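Pheromone cOB1/lipoprotein, YaeC family (Enterococcus faecalis, PDB 4EF1) probably binds methionine as the membrane-anchored substrate-binding lipoprotein of an ABC-type importer, and is the precursor of the pheromone cOB1. Local coordinates at residues A[3-8]-A[32-37]; A[87-92]-A[173-178]; A[104-109]-A[151-156]. One frame throughout, in Å; residues are numbered along the deposited sequence.

The three contacts are strand pairings spread over the two sheets of a two-lobed binding protein. Contact 1 lies in the six-stranded sheet, contacts 2 and 3 in the five-stranded one, with centres about 12 Å apart, and about 32 and 36 Å from that of contact 1. Contacts 1 and 3 each join a sheet-edge strand to its parallel neighbour and are partly buried: contact 1 carries a charged outer face, contact 3 an amide-on-ring stack and bound water. Contact 2 is antiparallel, wholly buried and mostly apolar, and it alone reaches the selenomethionine. Strand 172-175 connects contacts 2 and 3, with Leu174 N 2.8 Å from Tyr106 O, probably hydrogen-bonded.

Contact 1: residues A[3-8]-A[32-37]; sequences DSVLKV and KLEVTT
The first beta-alpha-beta unit of the chain closes here, where Ser4 to Val8 run parallel to Lys32 to Thr36. Five backbone hydrogen bonds alternate between the strands: Lys32 N to Ser4 O, Leu6 N to Lys32 O, Glu34 N to Leu6 O, Val8 N to Glu34 O and Thr36 N to Val8 O. The shortest is Val8 N to Glu34 O at 2.7 Å, nearly straight.

On one face Glu34 meets Val5 and Lys7 across the pairing and Lys32 two residues back on its own strand. Its CG stands anti to the carbonyl carbon (chi1 -63°) and the chain then runs extended, laying the carboxylate beside Val5, whose CG1 is 3.6 Å from Glu34 CD. Lys32, bent at its last torsion, brings NZ to 2.7 Å from Glu34 OE2 in a salt bridge that meets the oxygen on its anti side. Glu34 OE1 lies 3.3 Å from Lys7 CE, and Lys7 NZ stays 4.4 Å from it, beyond salt-bridge distance.

Helix 12-28, which makes the crossover between the two strands, covers the other face through Leu19, set against Val8 and Val35. Helix 215-225 meets Leu6 and Val8 on that face. On the same face Leu33 CD1 approaches Val8 CG2 to 3.6 Å, the side chains slanting across one another. Leu33 CD1 is also 3.6 Å from Leu6 O.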
# COMPACT_ATOMS: atom_id res chain seq x y z
N ASP A 3 -7.88 29.17 -5.58
CA ASP A 3 -7.65 28.78 -6.99
C ASP A 3 -6.30 28.30 -7.66
O ASP A 3 -6.33 28.08 -8.87
CB ASP A 3 -8.37 29.86 -7.88
CG ASP A 3 -7.50 31.07 -8.21
OD1 ASP A 3 -6.35 31.17 -7.71
OD2 ASP A 3 -7.98 31.95 -8.98
N SER A 4 -5.16 28.15 -6.97
CA SER A 4 -3.97 27.43 -7.59
C SER A 4 -4.29 25.93 -7.82
O SER A 4 -4.58 25.26 -6.86
CB SER A 4 -2.71 27.47 -6.71
OG SER A 4 -2.20 28.78 -6.48
N VAL A 5 -4.16 25.42 -9.04
CA VAL A 5 -4.53 24.03 -9.34
C VAL A 5 -3.43 23.05 -8.85
O VAL A 5 -2.24 23.34 -8.98
CB VAL A 5 -4.80 23.80 -10.84
CG1 VAL A 5 -5.30 22.37 -11.13
CG2 VAL A 5 -5.76 24.82 -11.39
N LEU A 6 -3.83 21.93 -8.26
CA LEU A 6 -2.88 20.86 -7.86
C LEU A 6 -3.52 19.56 -8.30
O LEU A 6 -4.58 19.16 -7.80
CB LEU A 6 -2.57 20.87 -6.36
CG LEU A 6 -1.49 19.86 -5.89
CD1 LEU A 6 -0.12 20.15 -6.47
CD2 LEU A 6 -1.42 19.84 -4.38
N LYS A 7 -2.91 18.92 -9.30
CA LYS A 7 -3.43 17.66 -9.85
C LYS A 7 -2.76 16.48 -9.18
O LYS A 7 -1.53 16.31 -9.35
CB LYS A 7 -3.22 17.59 -11.36
CG LYS A 7 -4.25 18.33 -12.18
CD LYS A 7 -4.00 18.15 -13.68
CE LYS A 7 -5.10 18.82 -14.49
NZ LYS A 7 -4.61 19.34 -15.80
N VAL A 8 -3.52 15.65 -8.47
CA VAL A 8 -2.95 14.48 -7.76
C VAL A 8 -3.48 13.14 -8.32
O VAL A 8 -4.70 12.95 -8.49
CB VAL A 8 -3.18 14.59 -6.25
CG1 VAL A 8 -2.40 13.51 -5.54
CG2 VAL A 8 -2.75 15.98 -5.72
N LYS A 32 -7.01 24.57 -5.66
CA LYS A 32 -8.01 23.75 -6.34
C LYS A 32 -7.41 22.36 -6.59
O LYS A 32 -6.59 22.14 -7.51
CB LYS A 32 -8.45 24.39 -7.65
CG LYS A 32 -9.53 23.61 -8.39
CD LYS A 32 -9.97 24.30 -9.69
CE LYS A 32 -11.20 23.64 -10.30
NZ LYS A 32 -11.03 22.17 -10.48
N LEU A 33 -7.81 21.43 -5.75
CA LEU A 33 -7.35 20.06 -5.81
C LEU A 33 -8.12 19.31 -6.91
O LEU A 33 -9.35 19.40 -7.02
CB LEU A 33 -7.52 19.42 -4.44
CG LEU A 33 -6.99 18.05 -4.24
CD1 LEU A 33 -5.47 18.06 -4.49
CD2 LEU A 33 -7.31 17.63 -2.83
N GLU A 34 -7.39 18.62 -7.78
CA GLU A 34 -7.98 17.81 -8.84
C GLU A 34 -7.37 16.41 -8.77
O GLU A 34 -6.18 16.26 -8.52
CB GLU A 34 -7.76 18.46 -10.21
CG GLU A 34 -8.44 19.82 -10.33
CD GLU A 34 -8.27 20.49 -11.69
OE1 GLU A 34 -7.57 19.94 -12.57
OE2 GLU A 34 -8.84 21.60 -11.86
N VAL A 35 -8.21 15.41 -8.95
CA VAL A 35 -7.81 14.03 -8.73
C VAL A 35 -7.94 13.20 -10.01
O VAL A 35 -8.96 13.31 -10.71
CB VAL A 35 -8.69 13.39 -7.64
CG1 VAL A 35 -8.27 11.95 -7.39
CG2 VAL A 35 -8.61 14.19 -6.37
N THR A 36 -6.92 12.41 -10.32
CA THR A 36 -6.96 11.45 -11.46
C THR A 36 -6.79 10.09 -10.80
O THR A 36 -5.90 9.96 -9.99
CB THR A 36 -5.83 11.72 -12.46
OG1 THR A 36 -6.02 13.01 -13.01
CG2 THR A 36 -5.83 10.70 -13.61
N THR A 37 -7.68 9.14 -11.10
CA THR A 37 -7.65 7.80 -10.50
C THR A 37 -6.90 6.83 -11.43
O THR A 37 -7.09 6.89 -12.65
CB THR A 37 -9.11 7.32 -10.19
OG1 THR A 37 -9.66 8.14 -9.14
CG2 THR A 37 -9.16 5.85 -9.78

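Contact 2: residues A[87-92]-A[173-178]; sequences GLYSKK and VLINSN. With MSE (selenomethionine), chain C.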
# COMPACT_ATOMS: atom_id res chain seq x y z
N GLY A 87 -3.20 -7.79 4.60
CA GLY A 87 -3.71 -9.10 4.98
C GLY A 87 -3.53 -10.22 3.98
O GLY A 87 -3.37 -9.99 2.76
N LEU A 88 -3.57 -11.43 4.52
CA LEU A 88 -3.68 -12.66 3.76
C LEU A 88 -5.15 -13.04 3.87
O LEU A 88 -5.72 -13.02 4.97
CB LEU A 88 -2.81 -13.80 4.33
CG LEU A 88 -1.31 -13.85 3.99
CD1 LEU A 88 -0.66 -14.86 4.94
CD2 LEU A 88 -1.02 -14.18 2.52
N TYR A 89 -5.73 -13.44 2.72
CA TYR A 89 -7.16 -13.78 2.59
C TYR A 89 -7.34 -15.16 1.96
O TYR A 89 -6.51 -15.62 1.20
CB TYR A 89 -7.86 -12.73 1.74
CG TYR A 89 -7.73 -11.30 2.25
CD1 TYR A 89 -6.60 -10.55 2.01
CD2 TYR A 89 -8.79 -10.69 2.92
CE1 TYR A 89 -6.48 -9.24 2.47
CE2 TYR A 89 -8.70 -9.39 3.39
CZ TYR A 89 -7.56 -8.66 3.16
OH TYR A 89 -7.47 -7.37 3.62
N SER A 90 -8.42 -15.84 2.35
CA SER A 90 -8.76 -17.18 1.82
C SER A 90 -10.22 -17.44 2.08
O SER A 90 -10.68 -17.19 3.17
CB SER A 90 -7.98 -18.27 2.54
OG SER A 90 -8.32 -19.59 2.08
N LYS A 91 -10.93 -17.95 1.08
CA LYS A 91 -12.27 -18.40 1.28
C LYS A 91 -12.30 -19.80 1.89
O LYS A 91 -13.25 -20.13 2.58
CB LYS A 91 -13.04 -18.38 -0.05
CG LYS A 91 -13.23 -17.01 -0.66
CD LYS A 91 -14.08 -17.13 -1.91
CE LYS A 91 -14.56 -15.79 -2.42
NZ LYS A 91 -15.47 -16.09 -3.54
N LYS A 92 -11.29 -20.63 1.64
CA LYS A 92 -11.31 -22.04 2.06
C LYS A 92 -10.73 -22.29 3.46
O LYS A 92 -11.28 -23.07 4.21
CB LYS A 92 -10.62 -22.91 1.03
CG LYS A 92 -10.92 -24.41 1.15
CD LYS A 92 -10.26 -25.20 -0.00
CE LYS A 92 -10.30 -26.70 0.23
NZ LYS A 92 -9.74 -27.58 -0.86
N VAL A 173 -4.05 -15.63 -0.22
CA VAL A 173 -3.66 -14.59 -1.16
C VAL A 173 -3.32 -13.30 -0.37
O VAL A 173 -4.13 -12.88 0.45
CB VAL A 173 -4.80 -14.32 -2.19
CG1 VAL A 173 -4.40 -13.30 -3.27
CG2 VAL A 173 -5.23 -15.62 -2.90
N LEU A 174 -2.13 -12.70 -0.57
CA LEU A 174 -1.82 -11.34 -0.01
C LEU A 174 -2.44 -10.27 -0.93
O LEU A 174 -2.12 -10.22 -2.10
CB LEU A 174 -0.31 -11.12 0.08
CG LEU A 174 0.20 -9.94 0.95
CD1 LEU A 174 0.12 -10.28 2.46
CD2 LEU A 174 1.61 -9.58 0.53
N ILE A 175 -3.33 -9.43 -0.41
CA ILE A 175 -4.02 -8.42 -1.18
C ILE A 175 -3.70 -7.06 -0.55
O ILE A 175 -3.98 -6.87 0.63
CB ILE A 175 -5.56 -8.61 -1.18
CG1 ILE A 175 -5.95 -10.04 -1.64
CG2 ILE A 175 -6.18 -7.52 -2.02
CD1 ILE A 175 -7.44 -10.31 -1.59
N ASN A 176 -3.13 -6.11 -1.31
CA ASN A 176 -2.89 -4.77 -0.75
C ASN A 176 -4.27 -4.20 -0.36
O ASN A 176 -5.26 -4.36 -1.08
CB ASN A 176 -2.19 -3.81 -1.75
CG ASN A 176 -0.83 -4.30 -2.19
OD1 ASN A 176 -0.74 -5.04 -3.19
ND2 ASN A 176 0.22 -3.84 -1.53
N SER A 177 -4.34 -3.53 0.78
CA SER A 177 -5.63 -3.07 1.34
C SER A 177 -6.42 -2.13 0.45
O SER A 177 -7.64 -2.18 0.49
CB SER A 177 -5.44 -2.46 2.71
OG SER A 177 -4.91 -3.42 3.59
N ASN A 178 -5.74 -1.32 -0.35
CA ASN A 178 -6.43 -0.42 -1.28
C ASN A 178 -7.34 -1.21 -2.22
O ASN A 178 -8.51 -0.88 -2.39
CB ASN A 178 -5.45 0.52 -2.03
CG ASN A 178 -4.64 -0.16 -3.09
OD1 ASN A 178 -3.65 -0.82 -2.78
ND2 ASN A 178 -5.06 -0.03 -4.36
N MSE C . -1.71 1.07 -0.88
CA MSE C . -0.64 -0.01 -1.00
C MSE C . -0.19 -0.54 0.37
O MSE C . 0.02 0.25 1.30
OXT MSE C . 0.04 -1.77 0.52
CB MSE C . 0.56 0.47 -1.81
CG MSE C . 1.61 -0.61 -2.12
SE MSE C . 3.19 0.17 -2.90
CE MSE C . 2.46 0.74 -4.66
O HOH W 1 -5.20 -6.13 3.02
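Tyr89 lies across Ile175 at about a right angle, and its atoms meet the neighbouring strand one after another. Tyr89 CB is 3.9 Å from Val173 O. Tyr89 CG comes next, 4.0 Å from Ile175 CD1, and ring atom CD1 of Tyr89 is closer to that same methyl, at 3.7 Å. Further out, Tyr89 CE1 rests 3.8 Å from Ile175 CB. Val173 O sits at the ring edge, in plane, and also accepts the backbone bond from Tyr89 N. At the tip, Tyr89 OH is 2.7 Å from a water, again in the ring plane. That water accepts from Gly87 N and donates to Ile175 O and Ser177 OG, tying both segments to the phenol. On the opposite face of the sheet, Leu88 CD2 packs against Leu174 CB, with helix 114-123 beyond.

Val173 N returns a bond to Tyr89 O, making this antiparallel pair reciprocal; Ile175 N to Gly87 O is longer, 3.2 Å. Farther along, Asn176 ND2 donates to selenomethionine OXT (2.9 Å) and Asn178 OD1 weakly accepts from the ligand N. Glu84, Arg116 and Asn203 also hydrogen-bond the ligand. The segment thus forms part of the ligand cleft, consistent with the periplasmic-binding-protein fold.

Contact 3: residues A[104-109]-A[151-156]; sequences TIYVSS and KFNHES
Tyr106 carries the side chain of Asn153 on one face of its ring. The amide stacks on the phenol with the two planes 13° apart, and Asn153 CG is 3.6 Å from Tyr106 CE2. Asn153 CB makes a CH-pi contact, 3.9 Å from the centroid of the Tyr106 ring and offset toward the rim. With CG anti to the backbone N (chi1 -177°), Asn153 lies over the tyrosine, and its CB also touches Thr104 CG2. On the opposite face of the sheet the Phe152 ring stacks on Phe140 and meets Ile105 CB obliquely, Phe152 CD1 being 3.9 Å away. The His154 ring meets Trp114 with the planes at about 45°, and His154 CB lies against Val107 CG2.

The parallel strands are joined by Ile105 N to Lys151 O, Asn153 N to Ile105 O and Val107 N to Asn153 O. After Asn153 the regular pairing fails. Asn153 OD1 accepts from Glu155 N (3.1 Å) in an Asx turn, so that N-H is engaged within its own segment. Val107 O instead lies 2.7 Å from a water that accepts from Ser156 N. The next direct bond, Ser109 N to Ser156 O (2.8 Å), falls one residue beyond the regular step. A second water links Ser109 OG and Glu155 O.

Helix 161-166 packs against Tyr106 and Ser156, helix 114-123 against Val107 and Phe152. The contact is thus the parallel edge of a mixed alpha/beta sheet with helices on both faces, consistent with a lobe of the periplasmic-binding-protein fold.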
# COMPACT_ATOMS: atom_id res chain seq x y z
N THR A 104 0.36 -23.50 -1.52
CA THR A 104 0.91 -22.33 -2.18
C THR A 104 0.22 -21.06 -1.66
O THR A 104 -1.02 -20.97 -1.63
CB THR A 104 0.78 -22.44 -3.71
OG1 THR A 104 1.37 -23.68 -4.16
CG2 THR A 104 1.41 -21.20 -4.45
N ILE A 105 1.05 -20.09 -1.28
CA ILE A 105 0.62 -18.77 -0.86
C ILE A 105 0.90 -17.87 -2.06
O ILE A 105 2.01 -17.88 -2.61
CB ILE A 105 1.39 -18.30 0.40
CG1 ILE A 105 1.25 -19.30 1.55
CG2 ILE A 105 0.94 -16.89 0.84
CD1 ILE A 105 -0.16 -19.52 2.06
N TYR A 106 -0.13 -17.15 -2.50
CA TYR A 106 -0.05 -16.24 -3.64
C TYR A 106 0.16 -14.80 -3.19
O TYR A 106 -0.59 -14.29 -2.34
CB TYR A 106 -1.33 -16.29 -4.51
CG TYR A 106 -1.37 -17.45 -5.47
CD1 TYR A 106 -1.54 -18.75 -4.99
CD2 TYR A 106 -1.23 -17.27 -6.88
CE1 TYR A 106 -1.58 -19.82 -5.87
CE2 TYR A 106 -1.25 -18.35 -7.74
CZ TYR A 106 -1.44 -19.61 -7.23
OH TYR A 106 -1.48 -20.69 -8.08
N VAL A 107 1.23 -14.20 -3.71
CA VAL A 107 1.58 -12.81 -3.42
C VAL A 107 1.83 -12.13 -4.76
O VAL A 107 2.09 -12.81 -5.78
CB VAL A 107 2.80 -12.68 -2.47
CG1 VAL A 107 2.53 -13.40 -1.15
CG2 VAL A 107 4.08 -13.17 -3.14
N SER A 108 1.71 -10.80 -4.83
CA SER A 108 1.97 -10.11 -6.10
C SER A 108 3.47 -10.17 -6.49
O SER A 108 4.31 -10.59 -5.71
CB SER A 108 1.53 -8.64 -6.06
OG SER A 108 2.53 -7.84 -5.48
N SER A 109 3.77 -9.74 -7.71
CA SER A 109 5.15 -9.63 -8.21
C SER A 109 5.92 -8.42 -7.66
O SER A 109 7.09 -8.24 -8.00
CB SER A 109 5.11 -9.52 -9.74
OG SER A 109 4.26 -8.43 -10.09
N LYS A 151 4.75 -23.15 -0.23
CA LYS A 151 5.24 -22.72 -1.51
C LYS A 151 4.75 -21.31 -1.73
O LYS A 151 3.68 -20.88 -1.19
CB LYS A 151 4.74 -23.64 -2.63
CG LYS A 151 5.21 -25.09 -2.53
CD LYS A 151 4.45 -25.97 -3.53
CE LYS A 151 4.73 -27.44 -3.33
NZ LYS A 151 4.19 -27.97 -2.05
N PHE A 152 5.48 -20.57 -2.55
CA PHE A 152 5.08 -19.19 -2.87
C PHE A 152 4.98 -18.92 -4.38
O PHE A 152 5.90 -19.17 -5.11
CB PHE A 152 6.06 -18.20 -2.21
CG PHE A 152 6.12 -18.34 -0.72
CD1 PHE A 152 5.25 -17.61 0.10
CD2 PHE A 152 7.00 -19.23 -0.13
CE1 PHE A 152 5.30 -17.72 1.48
CE2 PHE A 152 7.04 -19.38 1.26
CZ PHE A 152 6.19 -18.61 2.06
N ASN A 153 3.84 -18.39 -4.81
CA ASN A 153 3.69 -17.91 -6.19
C ASN A 153 3.64 -16.38 -6.16
O ASN A 153 2.70 -15.80 -5.57
CB ASN A 153 2.46 -18.50 -6.82
CG ASN A 153 2.28 -18.11 -8.28
OD1 ASN A 153 2.30 -16.93 -8.63
ND2 ASN A 153 2.09 -19.10 -9.12
N HIS A 154 4.64 -15.76 -6.80
CA HIS A 154 4.76 -14.28 -6.87
C HIS A 154 4.76 -13.75 -8.30
O HIS A 154 5.43 -12.77 -8.64
CB HIS A 154 6.01 -13.85 -6.10
CG HIS A 154 7.30 -14.51 -6.58
ND1 HIS A 154 7.87 -14.20 -7.75
CD2 HIS A 154 8.10 -15.47 -5.99
CE1 HIS A 154 9.01 -14.93 -7.90
NE2 HIS A 154 9.16 -15.69 -6.82
N GLU A 155 3.96 -14.37 -9.17
CA GLU A 155 3.94 -14.04 -10.60
C GLU A 155 2.92 -12.94 -10.98
O GLU A 155 3.14 -12.25 -11.94
CB GLU A 155 3.59 -15.29 -11.40
CG GLU A 155 4.52 -16.45 -11.17
CD GLU A 155 5.92 -16.13 -11.63
OE1 GLU A 155 6.11 -15.90 -12.84
OE2 GLU A 155 6.84 -16.13 -10.79
N SER A 156 1.82 -12.81 -10.24
CA SER A 156 0.73 -11.94 -10.64
C SER A 156 0.83 -10.47 -10.22
O SER A 156 1.39 -10.13 -9.20
CB SER A 156 -0.60 -12.54 -10.14
OG SER A 156 -0.85 -13.75 -10.83
O HOH W 2 0.88 -14.25 -7.71
O HOH W 3 3.30 -9.57 -12.49